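Local coordinates for GNAT family acetyltransferase (Mycobacterium smegmatis, PDB 6C30), which probably transfers an acetyl group from acetyl-coenzyme A to an acceptor amine, as expected of a RimJ-type N-acetyltransferase of the GNAT family, at residues 30-35 with 87-92; 100-105 with 115-120; 25-30 with 135-140. All blocks are in the same frame, centred on the assembly; numbering follows the deposited sequence. Where two conformers were deposited one is given.

Contact 1 (30-35 with 87-92)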
loop_
_atom_site.group_PDB
_atom_site.type_symbol
_atom_site.label_atom_id
_atom_site.label_comp_id
_atom_site.label_asym_id
_atom_site.label_seq_id
_atom_site.Cartn_x
_atom_site.Cartn_y
_atom_site.Cartn_z
ATOM N N ARG A 30 -1.895 -6.152 3.668
ATOM C CA ARG A 30 -2.958 -5.240 4.090
ATOM C C ARG A 30 -4.290 -5.996 4.101
ATOM O O ARG A 30 -4.385 -7.085 3.533
ATOM C CB ARG A 30 -2.996 -3.985 3.190
ATOM C CG ARG A 30 -3.042 -4.238 1.692
ATOM C CD ARG A 30 -4.452 -4.536 1.231
ATOM N NE ARG A 30 -4.502 -4.738 -0.213
ATOM C CZ ARG A 30 -5.530 -5.294 -0.849
ATOM N NH1 ARG A 30 -6.596 -5.691 -0.160
ATOM N NH2 ARG A 30 -5.499 -5.444 -2.168
ATOM N N PRO A 31 -5.319 -5.444 4.770
ATOM C CA PRO A 31 -6.579 -6.198 4.892
ATOM C C PRO A 31 -7.271 -6.528 3.572
ATOM O O PRO A 31 -7.268 -5.718 2.653
ATOM C CB PRO A 31 -7.462 -5.261 5.721
ATOM C CG PRO A 31 -6.486 -4.473 6.552
ATOM C CD PRO A 31 -5.318 -4.232 5.615
ATOM N N VAL A 32 -7.884 -7.701 3.484
ATOM C CA VAL A 32 -8.810 -7.988 2.388
ATOM C C VAL A 32 -9.882 -6.904 2.300
ATOM O O VAL A 32 -10.293 -6.333 3.321
ATOM C CB VAL A 32 -9.520 -9.366 2.543
ATOM C CG1 VAL A 32 -8.541 -10.526 2.392
ATOM C CG2 VAL A 32 -10.267 -9.455 3.867
ATOM N N ARG A 33 -10.339 -6.631 1.088
ATOM C CA ARG A 33 -11.416 -5.662 0.915
ATOM C C ARG A 33 -12.269 -6.042 -0.283
ATOM O O ARG A 33 -11.860 -6.856 -1.134
ATOM C CB ARG A 33 -10.854 -4.246 0.769
ATOM C CG ARG A 33 -9.993 -4.052 -0.457
ATOM C CD ARG A 33 -9.311 -2.673 -0.424
ATOM N NE ARG A 33 -8.301 -2.617 -1.468
ATOM C CZ ARG A 33 -7.050 -2.195 -1.304
ATOM N NH1 ARG A 33 -6.596 -1.765 -0.130
ATOM N NH2 ARG A 33 -6.242 -2.216 -2.345
ATOM N N MET A 34 -13.466 -5.461 -0.357
ATOM C CA MET A 34 -14.411 -5.839 -1.406
ATOM C C MET A 34 -13.883 -5.623 -2.821
ATOM O O MET A 34 -14.176 -6.413 -3.716
ATOM C CB MET A 34 -15.746 -5.084 -1.232
ATOM C CG MET A 34 -16.473 -5.430 0.050
ATOM S SD MET A 34 -16.986 -7.156 0.055
ATOM C CE MET A 34 -17.541 -7.345 1.731
ATOM N N ARG A 35 -13.086 -4.576 -3.028
ATOM C CA ARG A 35 -12.565 -4.289 -4.355
ATOM C C ARG A 35 -11.554 -5.327 -4.849
ATOM O O ARG A 35 -11.147 -5.282 -6.006
ATOM C CB ARG A 35 -11.930 -2.897 -4.382
ATOM C CG ARG A 35 -12.940 -1.753 -4.337
ATOM C CD ARG A 35 -12.913 -0.989 -5.648
ATOM N NE ARG A 35 -14.028 -0.058 -5.793
ATOM C CZ ARG A 35 -13.999 1.214 -5.411
ATOM N NH1 ARG A 35 -12.913 1.715 -4.822
ATOM N NH2 ARG A 35 -15.062 1.985 -5.605
ATOM N N MET A 87 -9.564 -14.100 13.415
ATOM C CA MET A 87 -8.773 -14.184 12.189
ATOM C C MET A 87 -8.143 -12.845 11.881
ATOM O O MET A 87 -8.628 -11.805 12.331
ATOM C CB MET A 87 -9.636 -14.610 11.001
ATOM C CG MET A 87 -10.291 -15.978 11.129
ATOM S SD MET A 87 -11.192 -16.485 9.639
ATOM C CE MET A 87 -9.836 -17.019 8.609
ATOM N N LEU A 88 -7.059 -12.874 11.106
ATOM C CA LEU A 88 -6.523 -11.664 10.473
ATOM C C LEU A 88 -6.298 -11.994 9.000
ATOM O O LEU A 88 -5.303 -12.626 8.627
ATOM C CB LEU A 88 -5.217 -11.176 11.119
ATOM C CG LEU A 88 -5.301 -10.636 12.555
ATOM C CD1 LEU A 88 -5.259 -11.741 13.607
ATOM C CD2 LEU A 88 -4.178 -9.632 12.798
ATOM N N PRO A 89 -7.243 -11.584 8.153
ATOM C CA PRO A 89 -7.186 -11.922 6.727
ATOM C C PRO A 89 -6.489 -10.845 5.892
ATOM O O PRO A 89 -7.080 -9.809 5.583
ATOM C CB PRO A 89 -8.662 -12.059 6.347
ATOM C CG PRO A 89 -9.365 -11.078 7.270
ATOM C CD PRO A 89 -8.578 -11.109 8.568
ATOM N N PHE A 90 -5.233 -11.091 5.536
ATOM C CA PHE A 90 -4.472 -10.152 4.725
ATOM C C PHE A 90 -4.374 -10.555 3.264
ATOM O O PHE A 90 -4.473 -11.734 2.894
ATOM C CB PHE A 90 -3.038 -10.004 5.252
ATOM C CG PHE A 90 -2.928 -9.426 6.632
ATOM C CD1 PHE A 90 -3.004 -8.051 6.824
ATOM C CD2 PHE A 90 -2.681 -10.246 7.732
ATOM C CE1 PHE A 90 -2.867 -7.507 8.097
ATOM C CE2 PHE A 90 -2.549 -9.709 9.012
ATOM C CZ PHE A 90 -2.647 -8.338 9.191
ATOM N N VAL A 91 -4.133 -9.539 2.445
ATOM C CA VAL A 91 -3.731 -9.689 1.052
ATOM C C VAL A 91 -2.232 -9.449 0.977
ATOM O O VAL A 91 -1.699 -8.554 1.654
ATOM C CB VAL A 91 -4.485 -8.699 0.146
ATOM C CG1 VAL A 91 -3.838 -8.586 -1.237
ATOM C CG2 VAL A 91 -5.954 -9.113 0.044
ATOM N N ILE A 92 -1.553 -10.269 0.175
ATOM C CA ILE A 92 -0.148 -10.034 -0.148
ATOM C C ILE A 92 -0.086 -9.137 -1.369
ATOM O O ILE A 92 -0.646 -9.467 -2.420
ATOM C CB ILE A 92 0.610 -11.347 -0.440
ATOM C CG1 ILE A 92 0.433 -12.357 0.694
ATOM C CG2 ILE A 92 2.097 -11.046 -0.718
ATOM C CD1 ILE A 92 0.901 -13.762 0.326
#
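Arg30 and Val91 face each other as an antiparallel hydrogen-bonded pair, with Arg30 N to Val91 O at 3.1 Å and Val91 N to Arg30 O at 2.7 Å. One step on, Pro31 opposes Phe90 as a non-hydrogen-bonded pair, and Val32, already past the end of its strand, still donates its N to Pro89 O at 3.1 Å. Beyond the backbone, the main feature is the Arg30 side chain lying beside Val91. Its chain turns sharply at chi2 (82°), bringing the guanidinium back over the valine: Val91 CB sits 3.6 Å from the plane, over the centre of one face, while NH1 comes to 3.5 Å from Val91 CG2. The other face carries the guanidinium of Arg33. NH1 also bonds to Pro31 O at 2.9 Å with that oxygen in the guanidinium plane, and salt bridges to Glu93 and Asp36 hold the group further, probably easing the closeness of the two arginines. Val32 closes the other end with its two methyls divided between neighbours: CG1 meets Val91 CG2 at 3.8 Å, and CG2 comes across the Pro89 ring to 3.9 Å from its CG. Phe90 turns an edge of its ring to the Arg30 backbone and meets Trp13 edge-to-face. The pairing of the first core strand with the strand that returns after the helical excursion between them is characteristic of the GNAT fold.

Contact 2 (100-105 with 115-120)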
loop_
_atom_site.group_PDB
_atom_site.type_symbol
_atom_site.label_atom_id
_atom_site.label_comp_id
_atom_site.label_asym_id
_atom_site.label_seq_id
_atom_site.Cartn_x
_atom_site.Cartn_y
_atom_site.Cartn_z
ATOM N N GLY A 100 -1.841 -12.551 -3.794
ATOM C CA GLY A 100 -2.157 -13.715 -2.983
ATOM C C GLY A 100 -2.707 -13.282 -1.647
ATOM O O GLY A 100 -3.043 -12.105 -1.456
ATOM N N GLN A 101 -2.776 -14.229 -0.716
ATOM C CA GLN A 101 -3.305 -13.971 0.619
ATOM C C GLN A 101 -2.415 -14.558 1.684
ATOM O O GLN A 101 -1.720 -15.553 1.453
ATOM C CB GLN A 101 -4.716 -14.544 0.771
ATOM C CG GLN A 101 -5.793 -13.735 0.067
ATOM C CD GLN A 101 -7.118 -14.463 0.046
ATOM O OE1 GLN A 101 -7.435 -15.183 -0.903
ATOM N NE2 GLN A 101 -7.889 -14.320 1.132
ATOM N N LEU A 102 -2.461 -13.924 2.853
ATOM C CA LEU A 102 -1.787 -14.366 4.062
ATOM C C LEU A 102 -2.849 -14.290 5.156
ATOM O O LEU A 102 -3.295 -13.199 5.514
ATOM C CB LEU A 102 -0.577 -13.468 4.369
ATOM C CG LEU A 102 0.416 -13.800 5.490
ATOM C CD1 LEU A 102 -0.219 -13.654 6.878
ATOM C CD2 LEU A 102 1.022 -15.182 5.290
ATOM N N THR A 103 -3.266 -15.444 5.659
ATOM C CA THR A 103 -4.371 -15.496 6.605
ATOM C C THR A 103 -3.930 -16.074 7.945
ATOM O O THR A 103 -3.340 -17.157 7.997
ATOM C CB THR A 103 -5.524 -16.343 6.046
ATOM O OG1 THR A 103 -5.888 -15.848 4.754
ATOM C CG2 THR A 103 -6.745 -16.288 6.964
ATOM N N ILE A 104 -4.210 -15.340 9.019
ATOM C CA ILE A 104 -4.055 -15.853 10.379
ATOM C C ILE A 104 -5.425 -16.313 10.869
ATOM O O ILE A 104 -6.395 -15.566 10.747
ATOM C CB ILE A 104 -3.514 -14.783 11.341
ATOM C CG1 ILE A 104 -2.341 -14.015 10.730
ATOM C CG2 ILE A 104 -3.146 -15.396 12.676
ATOM C CD1 ILE A 104 -1.190 -14.866 10.425
ATOM N N GLY A 105 -5.517 -17.533 11.391
ATOM C CA GLY A 105 -6.802 -18.045 11.840
ATOM C C GLY A 105 -6.770 -18.803 13.147
ATOM O O GLY A 105 -5.695 -19.096 13.691
ATOM N N ALA A 115 -2.213 -19.369 17.003
ATOM C CA ALA A 115 -3.042 -19.253 15.807
ATOM C C ALA A 115 -2.401 -20.071 14.704
ATOM O O ALA A 115 -1.236 -20.465 14.826
ATOM C CB ALA A 115 -3.181 -17.798 15.378
ATOM N N TRP A 116 -3.147 -20.354 13.643
ATOM C CA TRP A 116 -2.504 -20.901 12.458
ATOM C C TRP A 116 -2.291 -19.802 11.440
ATOM O O TRP A 116 -2.899 -18.730 11.517
ATOM C CB TRP A 116 -3.284 -22.073 11.828
ATOM C CG TRP A 116 -4.745 -21.892 11.465
ATOM C CD1 TRP A 116 -5.808 -22.463 12.104
ATOM C CD2 TRP A 116 -5.293 -21.177 10.340
ATOM N NE1 TRP A 116 -6.983 -22.122 11.471
ATOM C CE2 TRP A 116 -6.698 -21.331 10.394
ATOM C CE3 TRP A 116 -4.736 -20.402 9.312
ATOM C CZ2 TRP A 116 -7.553 -20.750 9.455
ATOM C CZ3 TRP A 116 -5.597 -19.819 8.375
ATOM C CH2 TRP A 116 -6.987 -20.005 8.457
ATOM N N ILE A 117 -1.380 -20.075 10.513
ATOM C CA ILE A 117 -1.111 -19.179 9.390
ATOM C C ILE A 117 -1.209 -19.988 8.099
ATOM O O ILE A 117 -0.807 -21.151 8.046
ATOM C CB ILE A 117 0.279 -18.508 9.523
ATOM C CG1 ILE A 117 0.437 -17.365 8.522
ATOM C CG2 ILE A 117 1.417 -19.523 9.374
ATOM C CD1 ILE A 117 1.572 -16.449 8.907
ATOM N N GLY A 118 -1.789 -19.379 7.074
ATOM C CA GLY A 118 -1.859 -19.995 5.767
ATOM C C GLY A 118 -1.607 -18.939 4.715
ATOM O O GLY A 118 -1.692 -17.741 4.995
ATOM N N TYR A 119 -1.268 -19.372 3.508
ATOM C CA TYR A 119 -0.910 -18.429 2.456
ATOM C C TYR A 119 -1.109 -19.068 1.095
ATOM O O TYR A 119 -1.123 -20.299 0.953
ATOM C CB TYR A 119 0.560 -17.977 2.608
ATOM C CG TYR A 119 1.520 -19.093 2.246
ATOM C CD1 TYR A 119 2.063 -19.193 0.967
ATOM C CD2 TYR A 119 1.836 -20.081 3.169
ATOM C CE1 TYR A 119 2.905 -20.243 0.626
ATOM C CE2 TYR A 119 2.672 -21.133 2.840
ATOM C CZ TYR A 119 3.197 -21.205 1.569
ATOM O OH TYR A 119 4.022 -22.256 1.255
ATOM N N TRP A 120 -1.228 -18.221 0.083
ATOM C CA TRP A 120 -1.065 -18.656 -1.296
ATOM C C TRP A 120 -0.589 -17.463 -2.108
ATOM O O TRP A 120 -0.869 -16.306 -1.771
ATOM C CB TRP A 120 -2.361 -19.250 -1.863
ATOM C CG TRP A 120 -3.445 -18.247 -2.095
ATOM C CD1 TRP A 120 -4.402 -17.840 -1.202
ATOM C CD2 TRP A 120 -3.683 -17.513 -3.301
ATOM N NE1 TRP A 120 -5.214 -16.900 -1.788
ATOM C CE2 TRP A 120 -4.799 -16.681 -3.073
ATOM C CE3 TRP A 120 -3.072 -17.489 -4.556
ATOM C CZ2 TRP A 120 -5.308 -15.823 -4.049
ATOM C CZ3 TRP A 120 -3.578 -16.643 -5.524
ATOM C CH2 TRP A 120 -4.687 -15.819 -5.262
#
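Ile104 and Ile117 meet at their ends, CD1 to CD1 at 3.5 Å, in the middle of an apolar patch on one face of two antiparallel strands. Leu102, two residues back on the same strand as Ile104 and on the same face, joins them, its CD2 lying 3.9 Å from Ile117 CD1 and touching Tyr119 CB as well. With its CG opposite the backbone N (chi1 -173°), Leu102 brings both methyls to Ile117 CD1. At the other end, Ile104 CG2 presses on Ala115 CB at 3.6 Å. The reverse face is built differently, from two tryptophans folded back across the neighbouring strand. Trp116 lays its indole flat over Gly105, whose CA is 3.6 Å from the centroid of the six-membered ring, almost on its normal: a CH-pi contact made possible by a residue with no side chain. Thr103 CG2 lies alongside the same ring, 4.0 Å from Trp116 CZ3. Trp120 repeats the arrangement over Gly100, CA to six-ring centroid 3.8 Å. The polar edge comes here, where Trp120 NE1 donates to Gln101 OE1 at 2.9 Å. The oxygen lies in the indole plane, but the donor stands 40° out of the amide carbonyl plane, with amide and ring turned 80° apart. Paired backbone bonds at Gln101–Trp120, Thr103–Gly118 and Gly105–Trp116 hold the two strands together between these faces. Around this hairpin, helix 130-143 covers Ile104, Ile117 and Tyr119, and helix 37-46 packs against Gln101 and Trp120, where Arg44 adds a cation-pi contact. Strands 88-94 and 150-155 continue the sheet beyond the two strands.

Contact 3 (25-30 with 135-140)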
loop_
_atom_site.group_PDB
_atom_site.type_symbol
_atom_site.label_atom_id
_atom_site.label_comp_id
_atom_site.label_asym_id
_atom_site.label_seq_id
_atom_site.Cartn_x
_atom_site.Cartn_y
_atom_site.Cartn_z
ATOM N N GLY A 25 10.495 -7.401 -5.337
ATOM C CA GLY A 25 9.973 -6.049 -5.435
ATOM C C GLY A 25 9.535 -5.540 -4.079
ATOM O O GLY A 25 10.064 -5.948 -3.049
ATOM N N VAL A 26 8.579 -4.619 -4.081
ATOM C CA VAL A 26 8.035 -4.123 -2.826
ATOM C C VAL A 26 6.890 -5.034 -2.387
ATOM O O VAL A 26 5.921 -5.232 -3.130
ATOM C CB VAL A 26 7.537 -2.666 -2.957
ATOM C CG1 VAL A 26 6.950 -2.179 -1.636
ATOM C CG2 VAL A 26 8.695 -1.754 -3.398
ATOM N N VAL A 27 7.010 -5.617 -1.199
ATOM C CA VAL A 27 5.962 -6.496 -0.688
ATOM C C VAL A 27 5.382 -5.957 0.610
ATOM O O VAL A 27 6.079 -5.346 1.413
ATOM C CB VAL A 27 6.474 -7.930 -0.450
ATOM C CG1 VAL A 27 6.883 -8.579 -1.768
ATOM C CG2 VAL A 27 7.609 -7.937 0.565
ATOM N N GLY A 28 4.086 -6.164 0.813
ATOM C CA GLY A 28 3.431 -5.722 2.028
ATOM C C GLY A 28 2.176 -6.550 2.248
ATOM O O GLY A 28 1.731 -7.269 1.339
ATOM N N LEU A 29 1.633 -6.464 3.461
ATOM C CA LEU A 29 0.342 -7.074 3.820
ATOM C C LEU A 29 -0.664 -5.992 4.142
ATOM O O LEU A 29 -0.338 -5.033 4.836
ATOM C CB LEU A 29 0.470 -7.997 5.032
ATOM C CG LEU A 29 1.499 -9.131 4.986
ATOM C CD1 LEU A 29 1.410 -9.991 6.243
ATOM C CD2 LEU A 29 1.278 -9.985 3.736
ATOM N N ARG A 30 -1.895 -6.152 3.668
ATOM C CA ARG A 30 -2.958 -5.240 4.090
ATOM C C ARG A 30 -4.290 -5.996 4.101
ATOM O O ARG A 30 -4.385 -7.085 3.533
ATOM C CB ARG A 30 -2.996 -3.985 3.190
ATOM C CG ARG A 30 -3.042 -4.238 1.692
ATOM C CD ARG A 30 -4.452 -4.536 1.231
ATOM N NE ARG A 30 -4.502 -4.738 -0.213
ATOM C CZ ARG A 30 -5.530 -5.294 -0.849
ATOM N NH1 ARG A 30 -6.596 -5.691 -0.160
ATOM N NH2 ARG A 30 -5.499 -5.444 -2.168
ATOM N N LEU A 135 5.043 -14.684 5.017
ATOM C CA LEU A 135 5.062 -15.419 6.273
ATOM C C LEU A 135 5.888 -14.705 7.343
ATOM O O LEU A 135 5.491 -14.640 8.509
ATOM C CB LEU A 135 5.605 -16.830 6.051
ATOM C CG LEU A 135 4.664 -17.761 5.290
ATOM C CD1 LEU A 135 5.430 -18.975 4.830
ATOM C CD2 LEU A 135 3.498 -18.194 6.166
ATOM N N ALA A 136 7.046 -14.184 6.950
ATOM C CA ALA A 136 7.910 -13.487 7.905
ATOM C C ALA A 136 7.232 -12.244 8.472
ATOM O O ALA A 136 7.292 -11.974 9.670
ATOM C CB ALA A 136 9.233 -13.122 7.245
ATOM N N MET A 137 6.568 -11.488 7.601
ATOM C CA MET A 137 5.785 -10.340 8.038
ATOM C C MET A 137 4.643 -10.771 8.951
ATOM O O MET A 137 4.371 -10.141 9.966
ATOM C CB MET A 137 5.228 -9.577 6.834
ATOM C CG MET A 137 6.264 -8.704 6.137
ATOM S SD MET A 137 5.545 -7.618 4.887
ATOM C CE MET A 137 5.222 -8.773 3.565
ATOM N N GLY A 138 3.965 -11.856 8.578
ATOM C CA GLY A 138 2.878 -12.363 9.390
ATOM C C GLY A 138 3.343 -12.707 10.788
ATOM O O GLY A 138 2.704 -12.339 11.783
ATOM N N LEU A 139 4.463 -13.424 10.861
ATOM C CA LEU A 139 5.031 -13.809 12.151
ATOM C C LEU A 139 5.390 -12.593 12.983
ATOM O O LEU A 139 5.089 -12.548 14.171
ATOM C CB LEU A 139 6.264 -14.696 11.958
ATOM C CG LEU A 139 5.981 -16.100 11.430
ATOM C CD1 LEU A 139 7.292 -16.815 11.140
ATOM C CD2 LEU A 139 5.126 -16.893 12.424
ATOM N N ASP A 140 6.048 -11.611 12.371
ATOM C CA ASP A 140 6.444 -10.433 13.129
ATOM C C ASP A 140 5.217 -9.733 13.700
ATOM O O ASP A 140 5.183 -9.355 14.870
ATOM C CB ASP A 140 7.252 -9.475 12.257
ATOM C CG ASP A 140 7.814 -8.316 13.049
ATOM O OD1 ASP A 140 8.815 -8.528 13.770
ATOM O OD2 ASP A 140 7.258 -7.202 12.954
#
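Met137 reaches out from its helix to strand 25-30, and Leu29 crosses it at a slant, so that the two side chains overlap along much of their length. The base of the methionine meets the tip of the leucine: Met137 CB lies 3.9 Å from Leu29 CD1, and the same methyl is 3.9 Å from Gly138 N, so it rests on the helix backbone at Gly138. Farther out the relation reverses, with the end of the methionine passing the root of the leucine branch; Met137 CE is 4.0 Å from Leu29 CG and a little farther from CD2. The extended chi2 (-171°) carries SD out to Gly28, and the bend at chi3 (-75°) then turns CE against the same residue, 3.9 Å from Gly28 CA. The segments' axes approach to 8.9 Å at an angle of 44°, a separation bridged mainly by these two side chains. This is the helix that follows the fourth core strand of the GNAT fold, packed on one face of the sheet; in relatives its N-terminal end adjoins the loop that cradles the pyrophosphate of acetyl-coenzyme A. Val27 also points at the helix, its CG2 touching Met137 CE, although the valine has two conformers and that touch is less certain. Val17 and Leu20 of strand 17-22 pack on Met137 too, while Leu29 rests on Phe90 and Ile92 of strand 88-94. Helix 204-217 covers a further flank of the helix, touching Ala136 and Leu139.

Overall arrangement
The three contacts lie close together, with centres 10 to 12 Å apart, and all belong to one GNAT domain and its central sheet. Contact 1 joins strands 25-31 and 88-94, contact 2 joins 97-105 and 114-121, and neighbouring strands 88-94 and 97-105 connect the two by backbone bonding, so four strands lie side by side in the sheet in that order, each antiparallel to the next. Contact 3 starts on the same strand as contact 1, sharing Arg30, and spans the chain to helix 130-143, enclosing both others. Leu135 of that helix packs on Leu102, Ile117 and Tyr119, while Leu29 also touches Leu102. Helix and strands thus form one continuous core, and contacts 1 and 3 also border the second subunit.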